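Uncharacterized protein BAD_0989 (Bifidobacterium adolescentis ATCC 15703, PDB 3CYM) is of unknown function but probably binds nucleic acid and trims it from the 3' end, as in the ribonuclease D-like exonucleases. Local coordinates at residues 128-133 with 139-144; 149-154 with 162-167; 276-279 with 283-286; 393-398 with 412-417. One frame throughout, in Å; residues are numbered along the deposited sequence.

Interaction 1: 128-133 with 139-144; sequences LGLKRF and TEHFLG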
loop_
_atom_site.group_PDB
_atom_site.type_symbol
_atom_site.label_atom_id
_atom_site.label_comp_id
_atom_site.label_asym_id
_atom_site.label_seq_id
_atom_site.Cartn_x
_atom_site.Cartn_y
_atom_site.Cartn_z
ATOM N N LEU A 128 -10.168 -5.376 17.240
ATOM C CA LEU A 128 -11.283 -4.879 18.052
ATOM C C LEU A 128 -12.648 -5.057 17.389
ATOM O O LEU A 128 -13.684 -4.900 18.035
ATOM C CB LEU A 128 -11.068 -3.395 18.361
ATOM C CG LEU A 128 -10.602 -2.948 19.750
ATOM C CD1 LEU A 128 -9.970 -4.086 20.536
ATOM C CD2 LEU A 128 -9.638 -1.773 19.623
ATOM N N GLY A 129 -12.645 -5.342 16.094
ATOM C CA GLY A 129 -13.871 -5.634 15.381
ATOM C C GLY A 129 -14.449 -4.456 14.633
ATOM O O GLY A 129 -15.572 -4.543 14.143
ATOM N N LEU A 130 -13.695 -3.359 14.534
ATOM C CA LEU A 130 -14.157 -2.186 13.775
ATOM C C LEU A 130 -14.227 -2.451 12.281
ATOM O O LEU A 130 -13.214 -2.602 11.588
ATOM C CB LEU A 130 -13.349 -0.915 14.054
ATOM C CG LEU A 130 -13.480 -0.171 15.382
ATOM C CD1 LEU A 130 -13.258 1.304 15.103
ATOM C CD2 LEU A 130 -14.825 -0.382 16.054
ATOM N N LYS A 131 -15.467 -2.502 11.825
ATOM C CA LYS A 131 -15.876 -2.779 10.456
ATOM C C LYS A 131 -15.463 -1.728 9.410
ATOM O O LYS A 131 -15.167 -2.070 8.263
ATOM C CB LYS A 131 -17.391 -2.968 10.470
ATOM C CG LYS A 131 -18.078 -2.571 11.816
ATOM C CD LYS A 131 -18.250 -1.047 12.012
ATOM C CE LYS A 131 -18.812 -0.715 13.390
ATOM N NZ LYS A 131 -17.916 -1.135 14.510
ATOM N N ARG A 132 -15.463 -0.455 9.804
ATOM C CA ARG A 132 -14.885 0.611 8.988
ATOM C C ARG A 132 -13.684 1.148 9.736
ATOM O O ARG A 132 -13.810 1.735 10.819
ATOM C CB ARG A 132 -15.894 1.721 8.712
ATOM C CG ARG A 132 -16.932 1.354 7.652
ATOM C CD ARG A 132 -18.018 2.419 7.464
ATOM N NE ARG A 132 -18.899 2.520 8.625
ATOM C CZ ARG A 132 -18.813 3.472 9.550
ATOM N NH1 ARG A 132 -17.887 4.416 9.451
ATOM N NH2 ARG A 132 -19.652 3.481 10.575
ATOM N N PHE A 133 -12.516 0.931 9.145
ATOM C CA PHE A 133 -11.252 1.058 9.861
ATOM C C PHE A 133 -10.275 2.029 9.202
ATOM O O PHE A 133 -9.058 1.896 9.359
ATOM C CB PHE A 133 -10.607 -0.324 10.042
ATOM C CG PHE A 133 -10.577 -1.159 8.782
ATOM C CD1 PHE A 133 -11.543 -2.143 8.560
ATOM C CD2 PHE A 133 -9.572 -0.981 7.833
ATOM C CE1 PHE A 133 -11.513 -2.933 7.399
ATOM C CE2 PHE A 133 -9.534 -1.763 6.668
ATOM C CZ PHE A 133 -10.500 -2.744 6.457
ATOM N N THR A 139 -10.846 7.401 14.627
ATOM C CA THR A 139 -10.751 8.508 15.592
ATOM C C THR A 139 -12.118 9.028 16.051
ATOM O O THR A 139 -12.238 9.529 17.165
ATOM C CB THR A 139 -9.816 9.681 15.155
ATOM O OG1 THR A 139 -10.095 10.833 15.959
ATOM C CG2 THR A 139 -10.026 10.060 13.730
ATOM N N GLU A 140 -13.138 8.896 15.207
ATOM C CA GLU A 140 -14.503 9.267 15.609
ATOM C C GLU A 140 -15.067 8.274 16.628
ATOM O O GLU A 140 -15.741 8.669 17.585
ATOM C CB GLU A 140 -15.429 9.376 14.396
ATOM C CG GLU A 140 -16.723 10.118 14.695
ATOM C CD GLU A 140 -17.612 10.321 13.477
ATOM O OE1 GLU A 140 -18.729 9.757 13.457
ATOM O OE2 GLU A 140 -17.211 11.055 12.548
ATOM N N HIS A 141 -14.769 6.992 16.421
ATOM C CA HIS A 141 -15.209 5.933 17.321
ATOM C C HIS A 141 -14.613 6.092 18.720
ATOM O O HIS A 141 -15.328 6.006 19.705
ATOM C CB HIS A 141 -14.873 4.556 16.736
ATOM C CG HIS A 141 -15.388 3.405 17.544
ATOM N ND1 HIS A 141 -14.637 2.781 18.518
ATOM C CD2 HIS A 141 -16.573 2.752 17.511
ATOM C CE1 HIS A 141 -15.336 1.797 19.052
ATOM N NE2 HIS A 141 -16.516 1.759 18.459
ATOM N N PHE A 142 -13.317 6.375 18.795
ATOM C CA PHE A 142 -12.599 6.346 20.068
ATOM C C PHE A 142 -12.434 7.703 20.758
ATOM O O PHE A 142 -12.322 7.762 21.986
ATOM C CB PHE A 142 -11.232 5.684 19.877
ATOM C CG PHE A 142 -11.306 4.209 19.598
ATOM C CD1 PHE A 142 -11.286 3.730 18.292
ATOM C CD2 PHE A 142 -11.386 3.293 20.642
ATOM C CE1 PHE A 142 -11.352 2.371 18.027
ATOM C CE2 PHE A 142 -11.455 1.925 20.384
ATOM C CZ PHE A 142 -11.437 1.467 19.078
ATOM N N LEU A 143 -12.409 8.782 19.975
ATOM C CA LEU A 143 -12.125 10.109 20.516
ATOM C C LEU A 143 -13.307 11.065 20.335
ATOM O O LEU A 143 -13.337 12.137 20.938
ATOM C CB LEU A 143 -10.837 10.689 19.900
ATOM C CG LEU A 143 -9.581 9.796 19.883
ATOM C CD1 LEU A 143 -8.397 10.484 19.212
ATOM C CD2 LEU A 143 -9.189 9.304 21.290
ATOM N N GLY A 144 -14.283 10.665 19.519
ATOM C CA GLY A 144 -15.434 11.515 19.210
ATOM C C GLY A 144 -15.031 12.742 18.418
ATOM O O GLY A 144 -15.632 13.808 18.563
#

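Interaction 2: 149-154 with 162-167; sequences KEHSAA and PRDWRN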
loop_
_atom_site.group_PDB
_atom_site.type_symbol
_atom_site.label_atom_id
_atom_site.label_comp_id
_atom_site.label_asym_id
_atom_site.label_seq_id
_atom_site.Cartn_x
_atom_site.Cartn_y
_atom_site.Cartn_z
ATOM N N LYS A 149 -11.304 14.400 5.657
ATOM C CA LYS A 149 -10.122 13.965 4.905
ATOM C C LYS A 149 -10.160 14.448 3.449
ATOM O O LYS A 149 -10.476 13.688 2.527
ATOM C CB LYS A 149 -9.965 12.445 5.013
ATOM C CG LYS A 149 -9.756 11.951 6.453
ATOM C CD LYS A 149 -8.281 11.871 6.821
ATOM C CE LYS A 149 -7.680 10.535 6.383
ATOM N NZ LYS A 149 -6.227 10.635 6.065
ATOM N N GLU A 150 -9.805 15.720 3.264
ATOM C CA GLU A 150 -10.083 16.463 2.027
ATOM C C GLU A 150 -8.991 16.432 0.947
ATOM O O GLU A 150 -9.296 16.601 -0.236
ATOM C CB GLU A 150 -10.454 17.921 2.349
ATOM C CG GLU A 150 -11.812 18.089 3.041
ATOM C CD GLU A 150 -12.205 19.547 3.268
ATOM O OE1 GLU A 150 -13.420 19.844 3.229
ATOM O OE2 GLU A 150 -11.313 20.394 3.488
ATOM N N HIS A 151 -7.738 16.222 1.347
ATOM C CA HIS A 151 -6.605 16.322 0.417
ATOM C C HIS A 151 -5.827 15.013 0.273
ATOM O O HIS A 151 -4.602 15.016 0.095
ATOM C CB HIS A 151 -5.694 17.493 0.818
ATOM C CG HIS A 151 -6.422 18.796 0.931
ATOM N ND1 HIS A 151 -6.772 19.551 -0.169
ATOM C CD2 HIS A 151 -6.904 19.459 2.009
ATOM C CE1 HIS A 151 -7.421 20.632 0.228
ATOM N NE2 HIS A 151 -7.515 20.600 1.546
ATOM N N SER A 152 -6.571 13.907 0.309
ATOM C CA SER A 152 -6.002 12.558 0.243
ATOM C C SER A 152 -5.366 12.241 -1.108
ATOM O O SER A 152 -4.308 11.614 -1.164
ATOM C CB SER A 152 -7.066 11.504 0.590
ATOM O OG SER A 152 -8.056 11.400 -0.422
ATOM N N ALA A 153 -6.012 12.680 -2.191
ATOM C CA ALA A 153 -5.551 12.375 -3.550
ATOM C C ALA A 153 -4.775 13.526 -4.204
ATOM O O ALA A 153 -4.768 13.671 -5.428
ATOM C CB ALA A 153 -6.731 11.921 -4.430
ATOM N N ALA A 154 -4.116 14.328 -3.370
ATOM C CA ALA A 154 -3.316 15.467 -3.807
ATOM C C ALA A 154 -2.002 15.040 -4.464
ATOM O O ALA A 154 -1.478 13.948 -4.211
ATOM C CB ALA A 154 -3.035 16.389 -2.621
ATOM N N PRO A 162 0.561 24.123 -0.107
ATOM C CA PRO A 162 -0.531 25.003 0.336
ATOM C C PRO A 162 -0.872 24.798 1.814
ATOM O O PRO A 162 -0.602 23.728 2.366
ATOM C CB PRO A 162 -1.721 24.552 -0.522
ATOM C CG PRO A 162 -1.131 23.816 -1.677
ATOM C CD PRO A 162 0.147 23.225 -1.205
ATOM N N ARG A 163 -1.479 25.806 2.437
ATOM C CA ARG A 163 -1.777 25.758 3.862
ATOM C C ARG A 163 -2.822 24.695 4.225
ATOM O O ARG A 163 -2.717 24.068 5.271
ATOM C CB ARG A 163 -2.192 27.139 4.390
ATOM C CG ARG A 163 -2.146 27.252 5.920
ATOM C CD ARG A 163 -2.478 28.644 6.424
ATOM N NE ARG A 163 -3.151 28.574 7.719
ATOM C CZ ARG A 163 -2.566 28.764 8.900
ATOM N NH1 ARG A 163 -3.288 28.667 10.009
ATOM N NH2 ARG A 163 -1.270 29.054 8.982
ATOM N N ASP A 164 -3.812 24.498 3.356
ATOM C CA ASP A 164 -4.842 23.467 3.546
ATOM C C ASP A 164 -4.266 22.053 3.560
ATOM O O ASP A 164 -4.687 21.214 4.379
ATOM C CB ASP A 164 -5.904 23.551 2.450
ATOM C CG ASP A 164 -6.782 24.778 2.571
ATOM O OD1 ASP A 164 -7.294 25.052 3.681
ATOM O OD2 ASP A 164 -6.973 25.460 1.540
ATOM N N TRP A 165 -3.302 21.809 2.664
ATOM C CA TRP A 165 -2.624 20.514 2.523
ATOM C C TRP A 165 -1.744 20.231 3.734
ATOM O O TRP A 165 -1.720 19.101 4.241
ATOM C CB TRP A 165 -1.748 20.494 1.268
ATOM C CG TRP A 165 -2.479 20.530 -0.050
ATOM C CD1 TRP A 165 -3.762 20.944 -0.280
ATOM C CD2 TRP A 165 -1.937 20.181 -1.328
ATOM N NE1 TRP A 165 -4.058 20.853 -1.621
ATOM C CE2 TRP A 165 -2.954 20.391 -2.288
ATOM C CE3 TRP A 165 -0.690 19.696 -1.755
ATOM C CZ2 TRP A 165 -2.762 20.139 -3.651
ATOM C CZ3 TRP A 165 -0.503 19.441 -3.098
ATOM C CH2 TRP A 165 -1.531 19.670 -4.037
ATOM N N ARG A 166 -1.007 21.259 4.171
ATOM C CA ARG A 166 -0.183 21.179 5.375
ATOM C C ARG A 166 -1.057 20.860 6.582
ATOM O O ARG A 166 -0.664 20.099 7.448
ATOM C CB ARG A 166 0.584 22.486 5.606
ATOM C CG ARG A 166 1.840 22.641 4.750
ATOM C CD ARG A 166 2.724 23.786 5.235
ATOM N NE ARG A 166 2.252 25.097 4.783
ATOM C CZ ARG A 166 1.640 25.993 5.555
ATOM N NH1 ARG A 166 1.413 25.737 6.835
ATOM N NH2 ARG A 166 1.253 27.154 5.043
ATOM N N ASN A 167 -2.249 21.456 6.611
ATOM C CA ASN A 167 -3.252 21.211 7.650
ATOM C C ASN A 167 -3.757 19.763 7.655
ATOM O O ASN A 167 -3.851 19.136 8.725
ATOM C CB ASN A 167 -4.417 22.200 7.504
ATOM C CG ASN A 167 -5.417 22.092 8.621
ATOM O OD1 ASN A 167 -5.054 22.048 9.790
ATOM N ND2 ASN A 167 -6.693 22.054 8.267
#

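Interaction 3: 276-279 with 283-286; sequences AQFR and SINE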
loop_
_atom_site.group_PDB
_atom_site.type_symbol
_atom_site.label_atom_id
_atom_site.label_comp_id
_atom_site.label_asym_id
_atom_site.label_seq_id
_atom_site.Cartn_x
_atom_site.Cartn_y
_atom_site.Cartn_z
ATOM N N ALA A 276 2.842 4.376 -41.301
ATOM C CA ALA A 276 1.470 4.691 -41.715
ATOM C C ALA A 276 0.468 3.871 -40.920
ATOM O O ALA A 276 -0.582 4.380 -40.522
ATOM C CB ALA A 276 1.282 4.461 -43.204
ATOM N N GLN A 277 0.812 2.612 -40.663
ATOM C CA GLN A 277 -0.042 1.710 -39.889
ATOM C C GLN A 277 -0.102 2.121 -38.425
ATOM O O GLN A 277 -1.101 1.882 -37.748
ATOM C CB GLN A 277 0.441 0.268 -40.007
ATOM C CG GLN A 277 0.013 -0.414 -41.291
ATOM C CD GLN A 277 0.192 -1.920 -41.251
ATOM O OE1 GLN A 277 1.107 -2.437 -40.612
ATOM N NE2 GLN A 277 -0.688 -2.635 -41.944
ATOM N N PHE A 278 0.978 2.732 -37.945
ATOM C CA PHE A 278 1.036 3.259 -36.586
ATOM C C PHE A 278 0.164 4.500 -36.435
ATOM O O PHE A 278 -0.541 4.648 -35.431
ATOM C CB PHE A 278 2.490 3.565 -36.219
ATOM C CG PHE A 278 2.688 4.025 -34.801
ATOM C CD1 PHE A 278 2.816 3.102 -33.769
ATOM C CD2 PHE A 278 2.794 5.379 -34.505
ATOM C CE1 PHE A 278 3.010 3.529 -32.455
ATOM C CE2 PHE A 278 2.989 5.809 -33.202
ATOM C CZ PHE A 278 3.106 4.887 -32.179
ATOM N N ARG A 279 0.213 5.383 -37.433
ATOM C CA ARG A 279 -0.547 6.640 -37.407
ATOM C C ARG A 279 -2.064 6.452 -37.461
ATOM O O ARG A 279 -2.812 7.324 -37.000
ATOM C CB ARG A 279 -0.086 7.589 -38.512
ATOM C CG ARG A 279 1.258 8.228 -38.235
ATOM C CD ARG A 279 1.531 9.372 -39.211
ATOM N NE ARG A 279 1.633 8.902 -40.594
ATOM C CZ ARG A 279 2.761 8.504 -41.169
ATOM N NH1 ARG A 279 3.901 8.516 -40.487
ATOM N NH2 ARG A 279 2.752 8.090 -42.429
ATOM N N SER A 283 -4.929 6.825 -30.537
ATOM C CA SER A 283 -4.628 6.857 -29.106
ATOM C C SER A 283 -3.137 6.896 -28.754
ATOM O O SER A 283 -2.735 7.628 -27.845
ATOM C CB SER A 283 -5.320 5.692 -28.396
ATOM O OG SER A 283 -4.751 4.451 -28.771
ATOM N N ILE A 284 -2.332 6.127 -29.487
ATOM C CA ILE A 284 -0.877 6.067 -29.280
ATOM C C ILE A 284 -0.118 7.243 -29.940
ATOM O O ILE A 284 1.056 7.467 -29.662
ATOM C CB ILE A 284 -0.308 4.656 -29.677
ATOM C CG1 ILE A 284 1.110 4.444 -29.113
ATOM C CG2 ILE A 284 -0.403 4.425 -31.193
ATOM C CD1 ILE A 284 1.561 2.997 -29.023
ATOM N N ASN A 285 -0.808 8.016 -30.776
ATOM C CA ASN A 285 -0.222 9.223 -31.374
ATOM C C ASN A 285 -0.606 10.522 -30.664
ATOM O O ASN A 285 -0.141 11.604 -31.030
ATOM C CB ASN A 285 -0.562 9.323 -32.868
ATOM C CG ASN A 285 0.193 8.317 -33.704
ATOM O OD1 ASN A 285 1.214 8.640 -34.307
ATOM N ND2 ASN A 285 -0.290 7.085 -33.725
ATOM N N GLU A 286 -1.465 10.415 -29.658
ATOM C CA GLU A 286 -1.859 11.588 -28.884
ATOM C C GLU A 286 -1.481 11.456 -27.423
ATOM O O GLU A 286 -1.393 10.347 -26.887
ATOM C CB GLU A 286 -3.357 11.866 -29.023
ATOM C CG GLU A 286 -3.700 12.756 -30.203
ATOM C CD GLU A 286 -5.098 12.512 -30.734
ATOM O OE1 GLU A 286 -5.989 12.137 -29.938
ATOM O OE2 GLU A 286 -5.304 12.695 -31.955
#

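Interaction 4: 393-398 with 412-417; sequences LRNLCW and SEQGAR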
loop_
_atom_site.group_PDB
_atom_site.type_symbol
_atom_site.label_atom_id
_atom_site.label_comp_id
_atom_site.label_asym_id
_atom_site.label_seq_id
_atom_site.Cartn_x
_atom_site.Cartn_y
_atom_site.Cartn_z
ATOM N N LEU A 393 -5.791 -21.036 4.774
ATOM C CA LEU A 393 -6.777 -22.127 4.873
ATOM C C LEU A 393 -7.034 -22.801 3.534
ATOM O O LEU A 393 -7.262 -24.009 3.478
ATOM C CB LEU A 393 -8.111 -21.617 5.428
ATOM C CG LEU A 393 -8.116 -20.761 6.692
ATOM C CD1 LEU A 393 -9.508 -20.186 6.911
ATOM C CD2 LEU A 393 -7.685 -21.569 7.877
ATOM N N ARG A 394 -7.041 -22.004 2.470
ATOM C CA ARG A 394 -7.144 -22.502 1.101
ATOM C C ARG A 394 -5.923 -23.348 0.710
ATOM O O ARG A 394 -6.071 -24.461 0.192
ATOM C CB ARG A 394 -7.322 -21.338 0.122
ATOM C CG ARG A 394 -8.620 -20.556 0.303
ATOM C CD ARG A 394 -8.944 -19.711 -0.925
ATOM N NE ARG A 394 -8.204 -18.453 -0.945
ATOM C CZ ARG A 394 -8.652 -17.304 -0.448
ATOM N NH1 ARG A 394 -9.844 -17.233 0.126
ATOM N NH2 ARG A 394 -7.895 -16.219 -0.516
ATOM N N ASN A 395 -4.724 -22.821 0.964
ATOM C CA ASN A 395 -3.484 -23.566 0.745
ATOM C C ASN A 395 -3.455 -24.909 1.498
ATOM O O ASN A 395 -3.076 -25.934 0.927
ATOM C CB ASN A 395 -2.259 -22.699 1.093
ATOM C CG ASN A 395 -2.039 -21.553 0.096
ATOM O OD1 ASN A 395 -2.713 -21.465 -0.937
ATOM N ND2 ASN A 395 -1.088 -20.671 0.405
ATOM N N LEU A 396 -3.905 -24.894 2.754
ATOM C CA LEU A 396 -3.996 -26.088 3.614
ATOM C C LEU A 396 -4.906 -27.188 3.061
ATOM O O LEU A 396 -4.590 -28.373 3.154
ATOM C CB LEU A 396 -4.452 -25.675 5.022
ATOM C CG LEU A 396 -4.777 -26.710 6.110
ATOM C CD1 LEU A 396 -3.525 -27.315 6.746
ATOM C CD2 LEU A 396 -5.632 -26.044 7.168
ATOM N N CYS A 397 -6.033 -26.783 2.489
ATOM C CA CYS A 397 -7.014 -27.721 1.967
ATOM C C CYS A 397 -6.770 -28.064 0.494
ATOM O O CYS A 397 -7.470 -28.899 -0.078
ATOM C CB CYS A 397 -8.426 -27.181 2.192
ATOM S SG CYS A 397 -8.819 -26.998 3.948
ATOM N N TRP A 398 -5.754 -27.439 -0.100
ATOM C CA TRP A 398 -5.377 -27.690 -1.493
ATOM C C TRP A 398 -4.552 -28.968 -1.627
ATOM O O TRP A 398 -3.364 -28.942 -1.963
ATOM C CB TRP A 398 -4.627 -26.487 -2.063
ATOM C CG TRP A 398 -4.495 -26.502 -3.560
ATOM C CD1 TRP A 398 -3.334 -26.494 -4.271
ATOM C CD2 TRP A 398 -5.559 -26.545 -4.527
ATOM N NE1 TRP A 398 -3.602 -26.522 -5.617
ATOM C CE2 TRP A 398 -4.958 -26.554 -5.804
ATOM C CE3 TRP A 398 -6.959 -26.574 -4.439
ATOM C CZ2 TRP A 398 -5.706 -26.591 -6.983
ATOM C CZ3 TRP A 398 -7.702 -26.609 -5.613
ATOM C CH2 TRP A 398 -7.071 -26.612 -6.865
ATOM N N SER A 412 1.771 -22.294 10.487
ATOM C CA SER A 412 2.929 -21.536 10.950
ATOM C C SER A 412 3.893 -21.261 9.789
ATOM O O SER A 412 4.261 -20.106 9.542
ATOM C CB SER A 412 3.629 -22.303 12.077
ATOM O OG SER A 412 4.031 -21.431 13.114
ATOM N N GLU A 413 4.261 -22.313 9.057
ATOM C CA GLU A 413 5.117 -22.202 7.864
ATOM C C GLU A 413 4.522 -21.333 6.738
ATOM O O GLU A 413 5.259 -20.832 5.886
ATOM C CB GLU A 413 5.510 -23.597 7.346
ATOM C CG GLU A 413 6.766 -24.168 8.025
ATOM C CD GLU A 413 6.914 -25.686 7.898
ATOM O OE1 GLU A 413 7.786 -26.251 8.596
ATOM O OE2 GLU A 413 6.166 -26.316 7.114
ATOM N N GLN A 414 3.199 -21.155 6.748
ATOM C CA GLN A 414 2.510 -20.250 5.820
ATOM C C GLN A 414 2.744 -18.782 6.175
ATOM O O GLN A 414 2.708 -17.905 5.304
ATOM C CB GLN A 414 1.002 -20.540 5.783
ATOM C CG GLN A 414 0.609 -21.761 4.968
ATOM C CD GLN A 414 0.660 -21.519 3.472
ATOM O OE1 GLN A 414 -0.174 -20.810 2.922
ATOM N NE2 GLN A 414 1.640 -22.114 2.808
ATOM N N GLY A 415 2.980 -18.525 7.458
ATOM C CA GLY A 415 3.237 -17.176 7.950
ATOM C C GLY A 415 2.230 -16.680 8.971
ATOM O O GLY A 415 2.237 -15.492 9.320
ATOM N N ALA A 416 1.356 -17.577 9.435
ATOM C CA ALA A 416 0.410 -17.254 10.506
ATOM C C ALA A 416 1.118 -17.110 11.834
ATOM O O ALA A 416 2.060 -17.843 12.141
ATOM C CB ALA A 416 -0.692 -18.310 10.614
ATOM N N ARG A 417 0.627 -16.181 12.639
ATOM C CA ARG A 417 1.233 -15.876 13.922
ATOM C C ARG A 417 0.903 -16.942 14.947
ATOM O O ARG A 417 -0.062 -17.693 14.779
ATOM C CB ARG A 417 0.784 -14.494 14.398
ATOM C CG ARG A 417 1.679 -13.368 13.918
ATOM C CD ARG A 417 1.688 -13.246 12.406
ATOM N NE ARG A 417 0.560 -12.446 11.949
ATOM C CZ ARG A 417 0.006 -12.524 10.744
ATOM N NH1 ARG A 417 -1.011 -11.730 10.447
ATOM N NH2 ARG A 417 0.448 -13.387 9.843
#

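Interaction 1: 128-133 with 139-144
The contact of L130 with H141 and F142 is made wholly by carbon and ring atoms, with no hydrogen bond between 128-133 and 139-144. It is a worked case of a loop residue seated on a helix by the two branches of one leucine.

The CH-pi interaction comes first. L130 CD2 lies over one face of the imidazole of H141, 3.7 Å from the ring centroid and 13° off its normal, almost above the centre. H141 presents this face because its CG is anti to the backbone N (chi1 -175°), which swings the ring off the helix toward the loop.

Apolar packing does the rest. The other branch, L130 CD1, meets F142 CE1 at 3.6 Å, arriving obliquely to the ring, so the leucine bridges two consecutive aromatic residues. Further along the same phenyl, L128 CD2 touches F142 CZ at 3.7 Å, again obliquely. Within the helix, H141 ND1 stands 3.3 Å above the plane of the F142 ring, near its centre. L128 also touches L187 of helix 176-190, and L130 touches A125 of helix 121-127 and V138 of helix 135-143, which ties the loop to three helices.

G129, with positive phi, ends helix 121-127 in a Schellman motif: a glycine-ended helix followed by a short loop into helix 135-143, within the RNase H-like 3'-5' exonuclease domain.

Interaction 2: 149-154 with 162-167
H151 and A154 lean on the indole of W165 from the loop before its helix. The contact illustrates how a wide aromatic side chain can receive two loop residues separately, one on each ring of the indole.

Between the aromatic groups the fit is oblique. The imidazole of H151 and the five-membered ring of W165 have centroids 4.5 Å apart and planes at 43°, neither stacked nor edge-to-face. With H151 CG opposite its own carbonyl carbon (chi1 -55°), the imidazole is brought to the indole: W165 CD1 sits over one of its faces, 3.3 Å from H151 ND1, while E150 CB lies over the opposite face. W165 NE1 is equally near H151 ND1, but the angle is too poor for a hydrogen bond.

The aliphatic contacts are more regular. A154 CB sits over the six-membered ring of W165 in a CH-pi interaction, 3.8 Å from its centroid and 7° off the normal; P162 CG lies over the indole's other face, and W156 meets the ring as well. On the far end of the histidine, H151 NE2 approaches D164 CB at 3.5 Å, so the contact is with the methylene of the aspartate.

H151 to A154 form a type I beta turn. The H151 side chain is about 9 Å from a sodium ion, and K149 forms a salt bridge with D172, which binds sodium together with D44 and E46: the acidic metal site expected of a DEDD-type 3'-5' exonuclease.

Interaction 3: 276-279 with 283-286
This is a mixed contact, one hydrogen bond beside apolar packing, at the C-terminal end of helix 275-279 in the HRDC domain, where the chain turns back after a short connection. F278 carries most of it, through both its ring and its backbone carbonyl. I284 CG2 lies over one face of the phenyl, 4.0 Å from the centroid, and also meets F278 CZ at 3.7 Å. A first torsion of -176°, with CG opposite the backbone N, places the F278 ring beside this methyl. P312 and I319 of helix 312-323 also touch F278.

N285 meets F278 twice, at the CD2-CE2 side of the ring and at the carbonyl O. Its amide is inclined to the phenyl at 64°, with OD1 3.5 Å from F278 CE2. The stronger partner of ND2 is I281 O; its bond to F278 O, 3.0 Å long, is bent, with an N-H...O angle of 133° and the donor above the carbonyl plane. R279 CG crosses nearby, 3.9 Å from N285 OD1.

A single amide group thus serves two carbonyls near the helix end. The chemistry implies a turn that is probably helped to hold its shape by this paired donation, with the F278 ring face and the I284 branches packed beside it.

Interaction 4: 393-398 with 412-417
Helices 390-397 and 407-414 come no nearer here than 8.5 Å between the CA atoms of N395 and Q414, leaving the gap to be spanned by side chains. The contact rests on one pair, an instructive example of two amides joined by a single bond.

N395 ND2 donates to Q414 OE1 over 2.7 Å, at an N-H...O angle of 161°. The acceptor lies close to the plane of the asparagine amide, and the donor is tilted 17° from the carbonyl plane of the glutamine. The two amide planes are nearly perpendicular; OE1 is the end that meets N395, with Q414 NE2 3.9 Å from N395 ND2. A bend at chi2 (-76°) folds the glutamine chain and carries OE1 to its partner, where it also lies 3.4 Å from N395 CB.

The oxygen of the asparagine amide is held as well: N395 OD1 accepts from Q391 NE2, one turn back, and from the backbone N of A348. With both ends of the group bonded, its rotation is probably well defined.

Just beyond Q414 the helix stops at G415, whose positive phi belongs to a Schellman motif. R417 NH2 reaches back to G415 O at 2.8 Å, the oxygen lying in the guanidinium plane, and R417 NE forms a salt bridge with E199.

This polar bridge lies at the surface of the C-terminal domain. L396 packs against F410 and L411 of helix 407-414 and V428 and I432 of helix 418-433, while L393 and C397 face helix 360-380.

The four contacts follow one another along the chain without overlap, each closing before the next opens. Interactions 1 and 2 both fall in the exonuclease domain, on helices 135-143 and 163-174, their centres about 22 Å apart and their nearest atoms about 7 Å apart; strand 145-146 runs in the chain between them. Interaction 3, at helix 275-279, belongs to the HRDC domain, its centre about 51 Å from that of interaction 1, on the opposite side of the chain's centre. Interaction 4 joins helices 390-397 and 407-414 of the C-terminal domain, about 30 Å between centres from interaction 1 and 49 Å from interaction 3. None touches another: each of the three domains carries its own local contacts.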